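Long-range contacts in chitin binding protein (Enterococcus faecalis, PDB 4A02), which cleaves the glycosidic bonds of crystalline alpha- and beta-chitin oxidatively by a copper-dependent mechanism, acting together with a chitinase: residues 95-100 / 136-141; 91-96 / 130-135. One frame throughout, in Å; residues are numbered along the deposited sequence.

Interaction 1. Residues 95-100 / 136-141; sequences ITKNGW and TDRKGY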
loop_
_atom_site.group_PDB
_atom_site.type_symbol
_atom_site.label_atom_id
_atom_site.label_comp_id
_atom_site.label_asym_id
_atom_site.label_seq_id
_atom_site.Cartn_x
_atom_site.Cartn_y
_atom_site.Cartn_z
ATOM N N ILE A 95 -6.566 -4.640 -5.332
ATOM C CA ILE A 95 -6.946 -3.381 -5.902
ATOM C C ILE A 95 -8.463 -3.220 -5.806
ATOM O O ILE A 95 -9.222 -4.188 -6.006
ATOM C CB ILE A 95 -6.436 -3.184 -7.338
ATOM C CG1 ILE A 95 -6.614 -1.750 -7.810
ATOM C CG2 ILE A 95 -7.058 -4.173 -8.302
ATOM C CD1 ILE A 95 -5.948 -1.475 -9.141
ATOM N N THR A 96 -8.916 -2.009 -5.534
ATOM C CA THR A 96 -10.321 -1.705 -5.521
ATOM C C THR A 96 -10.990 -2.091 -6.827
ATOM O O THR A 96 -10.390 -2.011 -7.903
ATOM C CB THR A 96 -10.534 -0.180 -5.262
ATOM O OG1 THR A 96 -9.621 0.571 -6.051
ATOM C CG2 THR A 96 -10.319 0.178 -3.816
ATOM N N LYS A 97 -12.254 -2.487 -6.727
ATOM C CA LYS A 97 -13.136 -2.714 -7.860
ATOM C C LYS A 97 -13.622 -1.394 -8.419
ATOM O O LYS A 97 -13.861 -0.428 -7.685
ATOM C CB LYS A 97 -14.328 -3.573 -7.399
ATOM C CG LYS A 97 -13.919 -4.897 -6.834
ATOM C CD LYS A 97 -15.051 -5.569 -6.084
ATOM C CE LYS A 97 -15.714 -6.434 -6.929
ATOM N NZ LYS A 97 -15.255 -7.828 -6.961
ATOM N N ASN A 98 -13.872 -1.366 -9.748
ATOM C CA ASN A 98 -14.570 -0.209 -10.298
ATOM C C ASN A 98 -15.860 0.015 -9.532
ATOM O O ASN A 98 -16.605 -0.928 -9.236
ATOM C CB ASN A 98 -14.908 -0.409 -11.781
ATOM C CG ASN A 98 -13.769 -0.221 -12.727
ATOM O OD1 ASN A 98 -12.736 0.427 -12.420
ATOM N ND2 ASN A 98 -13.947 -0.726 -13.920
ATOM N N GLY A 99 -16.144 1.280 -9.229
ATOM C CA GLY A 99 -17.367 1.665 -8.523
ATOM C C GLY A 99 -17.263 1.735 -7.041
ATOM O O GLY A 99 -18.234 2.102 -6.381
ATOM N N TRP A 100 -16.103 1.401 -6.454
ATOM C CA TRP A 100 -15.868 1.646 -5.068
ATOM C C TRP A 100 -16.073 3.134 -4.770
ATOM O O TRP A 100 -15.907 3.992 -5.624
ATOM C CB TRP A 100 -14.472 1.161 -4.657
ATOM C CG TRP A 100 -13.366 2.093 -5.114
ATOM C CD1 TRP A 100 -12.862 2.229 -6.377
ATOM C CD2 TRP A 100 -12.660 3.033 -4.287
ATOM N NE1 TRP A 100 -11.906 3.212 -6.402
ATOM C CE2 TRP A 100 -11.741 3.696 -5.123
ATOM C CE3 TRP A 100 -12.703 3.367 -2.935
ATOM C CZ2 TRP A 100 -10.884 4.677 -4.642
ATOM C CZ3 TRP A 100 -11.840 4.332 -2.452
ATOM C CH2 TRP A 100 -10.942 4.965 -3.307
ATOM N N THR A 136 -7.626 -5.334 -16.656
ATOM C CA THR A 136 -7.884 -4.478 -17.778
ATOM C C THR A 136 -9.202 -3.719 -17.738
ATOM O O THR A 136 -9.332 -2.785 -18.514
ATOM C CB THR A 136 -7.723 -5.264 -19.107
ATOM O OG1 THR A 136 -8.626 -6.301 -19.105
ATOM C CG2 THR A 136 -6.315 -5.794 -19.177
ATOM N N ASP A 137 -10.128 -4.073 -16.871
ATOM C CA ASP A 137 -11.341 -3.324 -16.737
ATOM C C ASP A 137 -11.133 -2.034 -15.972
ATOM O O ASP A 137 -12.007 -1.162 -16.018
ATOM C CB ASP A 137 -12.479 -4.107 -16.047
ATOM C CG ASP A 137 -12.234 -4.434 -14.608
ATOM O OD1 ASP A 137 -11.081 -4.494 -14.160
ATOM O OD2 ASP A 137 -13.266 -4.673 -13.888
ATOM N N ARG A 138 -10.052 -1.889 -15.217
ATOM C CA ARG A 138 -10.012 -0.792 -14.249
ATOM C C ARG A 138 -9.822 0.554 -14.938
ATOM O O ARG A 138 -9.036 0.701 -15.864
ATOM C CB ARG A 138 -8.879 -1.012 -13.237
ATOM C CG ARG A 138 -9.052 -2.221 -12.368
ATOM C CD ARG A 138 -10.385 -2.263 -11.672
ATOM N NE ARG A 138 -10.402 -3.064 -10.445
ATOM C CZ ARG A 138 -10.528 -4.363 -10.378
ATOM N NH1 ARG A 138 -10.705 -5.127 -11.452
ATOM N NH2 ARG A 138 -10.461 -4.937 -9.179
ATOM N N LYS A 139 -10.493 1.559 -14.396
ATOM C CA LYS A 139 -10.382 2.929 -14.863
ATOM C C LYS A 139 -10.660 3.869 -13.710
ATOM O O LYS A 139 -11.512 3.558 -12.855
ATOM C CB LYS A 139 -11.328 3.222 -16.016
ATOM C CG LYS A 139 -11.051 4.469 -16.787
ATOM C CD LYS A 139 -11.815 4.642 -18.018
ATOM C CE LYS A 139 -11.532 5.925 -18.764
ATOM N NZ LYS A 139 -12.644 6.188 -19.766
ATOM N N GLY A 140 -9.972 4.993 -13.702
ATOM C CA GLY A 140 -10.231 6.054 -12.735
ATOM C C GLY A 140 -9.451 5.862 -11.442
ATOM O O GLY A 140 -8.475 5.132 -11.372
ATOM N N TYR A 141 -9.880 6.585 -10.404
ATOM C CA TYR A 141 -9.228 6.531 -9.112
ATOM C C TYR A 141 -9.392 5.159 -8.496
ATOM O O TYR A 141 -10.550 4.690 -8.344
ATOM C CB TYR A 141 -9.808 7.600 -8.208
ATOM C CG TYR A 141 -9.296 7.648 -6.782
ATOM C CD1 TYR A 141 -8.033 7.193 -6.423
ATOM C CD2 TYR A 141 -10.107 8.168 -5.784
ATOM C CE1 TYR A 141 -7.591 7.234 -5.116
ATOM C CE2 TYR A 141 -9.663 8.264 -4.486
ATOM C CZ TYR A 141 -8.416 7.793 -4.137
ATOM O OH TYR A 141 -7.974 7.924 -2.836
HETATM O O HOH W 1 -13.751 -3.789 -11.204
#
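Arg138 reaches across from the 136-141 loop to the end of strand 88-96 and grips the Thr96 carbonyl: NE donates to Thr96 O at 2.8 Å, nearly straight (166°) and onto an in-plane lone pair, while NH2 adds weak bonds to Thr96 O and Ile95 O. The flat amide of Asn98 both gives and takes, ND2 donating to Asp137 O at 2.9 Å, from above that carbonyl's plane, and OD1 accepting the Lys139 N-H at 3.2 Å. Farther on, Trp100 NE1 donates to Tyr141 O (2.8 Å), and the six-membered edge of the indole stands over the Tyr141 ring in a T-shaped pair, centroids 5.0 Å apart. A bend at chi2 (-53°) turns the Arg138 chain toward the strand end; Asp137 OD1 then pairs with NH1 at 2.8 Å, and Asp112 forms a salt bridge with NH2, so two carboxylates help fix the guanidinium's rotation. A water links Asn98 N to Asp137 OD2. The type II turn Lys97-Trp100 brings the indole back over Thr96 CG2. Asp162 and Gln61 hold Tyr141 OH. Backbone bonds join Ile95 to Asp112 of strand 111-120 and Thr96 to Val143 of strand 142-150, so the loop after strand 127-134 is tied to strand 88-96 at the sandwich rim.

Interaction 2. Residues 91-96 / 130-135; sequences WDYYIT and QTINIP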
loop_
_atom_site.group_PDB
_atom_site.type_symbol
_atom_site.label_atom_id
_atom_site.label_comp_id
_atom_site.label_asym_id
_atom_site.label_seq_id
_atom_site.Cartn_x
_atom_site.Cartn_y
_atom_site.Cartn_z
ATOM N N TRP A 91 4.374 -11.510 -0.423
ATOM C CA TRP A 91 3.986 -10.170 -0.902
ATOM C C TRP A 91 2.628 -10.355 -1.535
ATOM O O TRP A 91 2.468 -11.148 -2.477
ATOM C CB TRP A 91 4.962 -9.625 -1.918
ATOM C CG TRP A 91 6.432 -9.721 -1.578
ATOM C CD1 TRP A 91 7.279 -10.803 -1.739
ATOM C CD2 TRP A 91 7.225 -8.666 -1.017
ATOM N NE1 TRP A 91 8.527 -10.480 -1.332
ATOM C CE2 TRP A 91 8.521 -9.160 -0.875
ATOM C CE3 TRP A 91 6.954 -7.367 -0.635
ATOM C CZ2 TRP A 91 9.553 -8.385 -0.349
ATOM C CZ3 TRP A 91 7.973 -6.593 -0.138
ATOM C CH2 TRP A 91 9.278 -7.080 0.008
ATOM N N ASP A 92 1.615 -9.628 -1.056
ATOM C CA ASP A 92 0.263 -9.727 -1.582
ATOM C C ASP A 92 -0.217 -8.372 -2.053
ATOM O O ASP A 92 0.108 -7.351 -1.454
ATOM C CB ASP A 92 -0.714 -10.244 -0.523
ATOM C CG ASP A 92 -0.405 -11.662 -0.101
ATOM O OD1 ASP A 92 -0.613 -12.561 -0.925
ATOM O OD2 ASP A 92 -0.004 -11.830 1.028
ATOM N N TYR A 93 -1.022 -8.375 -3.119
ATOM C CA TYR A 93 -1.530 -7.143 -3.700
ATOM C C TYR A 93 -2.996 -7.276 -4.015
ATOM O O TYR A 93 -3.440 -8.291 -4.574
ATOM C CB TYR A 93 -0.764 -6.790 -4.965
ATOM C CG TYR A 93 0.697 -6.533 -4.751
ATOM C CD1 TYR A 93 1.625 -7.575 -4.718
ATOM C CD2 TYR A 93 1.185 -5.256 -4.535
ATOM C CE1 TYR A 93 2.958 -7.317 -4.515
ATOM C CE2 TYR A 93 2.512 -5.015 -4.332
ATOM C CZ TYR A 93 3.421 -6.048 -4.324
ATOM O OH TYR A 93 4.735 -5.714 -4.112
ATOM N N TYR A 94 -3.735 -6.213 -3.693
ATOM C CA TYR A 94 -5.165 -6.072 -3.919
ATOM C C TYR A 94 -5.436 -4.773 -4.629
ATOM O O TYR A 94 -4.644 -3.827 -4.475
ATOM C CB TYR A 94 -5.905 -6.089 -2.561
ATOM C CG TYR A 94 -5.595 -7.240 -1.659
ATOM C CD1 TYR A 94 -4.420 -7.222 -0.869
ATOM C CD2 TYR A 94 -6.408 -8.344 -1.550
ATOM C CE1 TYR A 94 -4.109 -8.260 -0.020
ATOM C CE2 TYR A 94 -6.074 -9.417 -0.692
ATOM C CZ TYR A 94 -4.891 -9.338 0.062
ATOM O OH TYR A 94 -4.588 -10.410 0.893
ATOM N N ILE A 95 -6.566 -4.640 -5.332
ATOM C CA ILE A 95 -6.946 -3.381 -5.902
ATOM C C ILE A 95 -8.463 -3.220 -5.806
ATOM O O ILE A 95 -9.222 -4.188 -6.006
ATOM C CB ILE A 95 -6.436 -3.184 -7.338
ATOM C CG1 ILE A 95 -6.614 -1.750 -7.810
ATOM C CG2 ILE A 95 -7.058 -4.173 -8.302
ATOM C CD1 ILE A 95 -5.948 -1.475 -9.141
ATOM N N THR A 96 -8.916 -2.009 -5.534
ATOM C CA THR A 96 -10.321 -1.705 -5.521
ATOM C C THR A 96 -10.990 -2.091 -6.827
ATOM O O THR A 96 -10.390 -2.011 -7.903
ATOM C CB THR A 96 -10.534 -0.180 -5.262
ATOM O OG1 THR A 96 -9.621 0.571 -6.051
ATOM C CG2 THR A 96 -10.319 0.178 -3.816
ATOM N N GLN A 130 8.900 -5.737 -8.220
ATOM C CA GLN A 130 7.984 -6.804 -8.595
ATOM C C GLN A 130 7.071 -6.302 -9.655
ATOM O O GLN A 130 6.990 -5.113 -9.892
ATOM C CB GLN A 130 7.183 -7.267 -7.410
ATOM C CG GLN A 130 8.103 -7.788 -6.328
ATOM C CD GLN A 130 7.378 -8.237 -5.088
ATOM O OE1 GLN A 130 6.291 -7.792 -4.716
ATOM N NE2 GLN A 130 8.018 -9.139 -4.385
ATOM N N THR A 131 6.400 -7.207 -10.367
ATOM C CA THR A 131 5.455 -6.837 -11.375
ATOM C C THR A 131 4.106 -7.469 -11.085
ATOM O O THR A 131 4.077 -8.679 -10.856
ATOM C CB THR A 131 5.944 -7.250 -12.787
ATOM O OG1 THR A 131 7.260 -6.668 -12.970
ATOM C CG2 THR A 131 4.961 -6.832 -13.854
ATOM N N ILE A 132 3.052 -6.682 -11.081
ATOM C CA ILE A 132 1.696 -7.161 -10.852
ATOM C C ILE A 132 0.815 -6.781 -12.020
ATOM O O ILE A 132 1.052 -5.790 -12.715
ATOM C CB ILE A 132 1.144 -6.637 -9.498
ATOM C CG1 ILE A 132 0.916 -5.115 -9.543
ATOM C CG2 ILE A 132 2.019 -7.076 -8.371
ATOM C CD1 ILE A 132 0.274 -4.601 -8.266
ATOM N N ASN A 133 -0.254 -7.528 -12.249
ATOM C CA ASN A 133 -1.151 -7.282 -13.353
ATOM C C ASN A 133 -2.347 -6.495 -12.910
ATOM O O ASN A 133 -3.202 -6.972 -12.162
ATOM C CB ASN A 133 -1.580 -8.575 -14.038
ATOM C CG ASN A 133 -0.407 -9.251 -14.694
ATOM O OD1 ASN A 133 0.369 -8.580 -15.386
ATOM N ND2 ASN A 133 -0.347 -10.542 -14.505
ATOM N N ILE A 134 -2.463 -5.247 -13.378
ATOM C CA ILE A 134 -3.621 -4.426 -13.121
ATOM C C ILE A 134 -4.735 -4.881 -14.045
ATOM O O ILE A 134 -4.561 -4.850 -15.278
ATOM C CB ILE A 134 -3.300 -2.940 -13.304
ATOM C CG1 ILE A 134 -2.144 -2.506 -12.423
ATOM C CG2 ILE A 134 -4.548 -2.094 -13.131
ATOM C CD1 ILE A 134 -2.358 -2.692 -10.931
ATOM N N PRO A 135 -5.894 -5.307 -13.526
ATOM C CA PRO A 135 -6.952 -5.832 -14.419
ATOM C C PRO A 135 -7.357 -4.834 -15.448
ATOM O O PRO A 135 -7.463 -3.627 -15.208
ATOM C CB PRO A 135 -8.068 -6.196 -13.444
ATOM C CG PRO A 135 -7.369 -6.453 -12.132
ATOM C CD PRO A 135 -6.259 -5.433 -12.099
#
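Trp91 presents one face of its indole to the Gln130 amide, whose NE2 sits 3.1 Å above the ring plane, displaced toward the rim near CD1. Ring and amide planes stand 81° apart, so the amide meets the indole end-on instead of stacking flat. The other end of the same amide serves Tyr93: Tyr93 OH donates to Gln130 OE1 at 2.7 Å, and OE1 lies at the edge of the phenol ring. An extended chain (chi2 178°) carries the Gln130 amide to where its two ends meet both aromatics. Trp80 NE1 is a second partner of Tyr93 OH. Over one face of the Tyr93 ring comes Ile132 CG2, a CH-pi contact 3.9 Å from the centroid, while the CD1 branch of Ile132 reaches the ring's CG and CD2. Ile95 closes the series with two methyls: CD1 meets Ile134 CD1 at 4.2 Å, the two side chains crossing at about a right angle, and CG2 lies against Pro135 CD at 4.1 Å. The strands run 28° from parallel with axes 9.1 Å apart, the spacing of facing sheets in the beta-sandwich core of this fold. Trp91, stacked on Trp148, lies about 9 Å from the copper ligand His86, measured between side chains. Chemically, the interface grades from polar at the Trp91 end to apolar at the Ile95 end. The buried phenol hydroxyl has the Gln130 amide oxygen as acceptor, and this bond probably sets the turn of the amide, pointing OE1 at the phenol and leaving NE2 over the indole.

Both contacts draw on strand 88-96, with centres 12 Å apart; their segments overlap at Ile95 and Thr96, but only Ile95 takes part in both. Interaction 2 is buried between the two sheets, where strand 127-134 faces strand 88-96 without backbone pairing and side chains do the work: aromatic faces, methyls and one phenol-to-amide bond. Interaction 1 lies nearer the surface, where the two segments run from strand ends into loops; there backbone groups are held by Arg138, Asn98 and Trp100, and an Arg-Asp salt bridge adds charge. Ile95 marks the change, its side chain packing into the core while its carbonyl takes a weak bond from Arg138. The copper site is closer to the Trp91 end of interaction 2, whereas interaction 1 is remote from it.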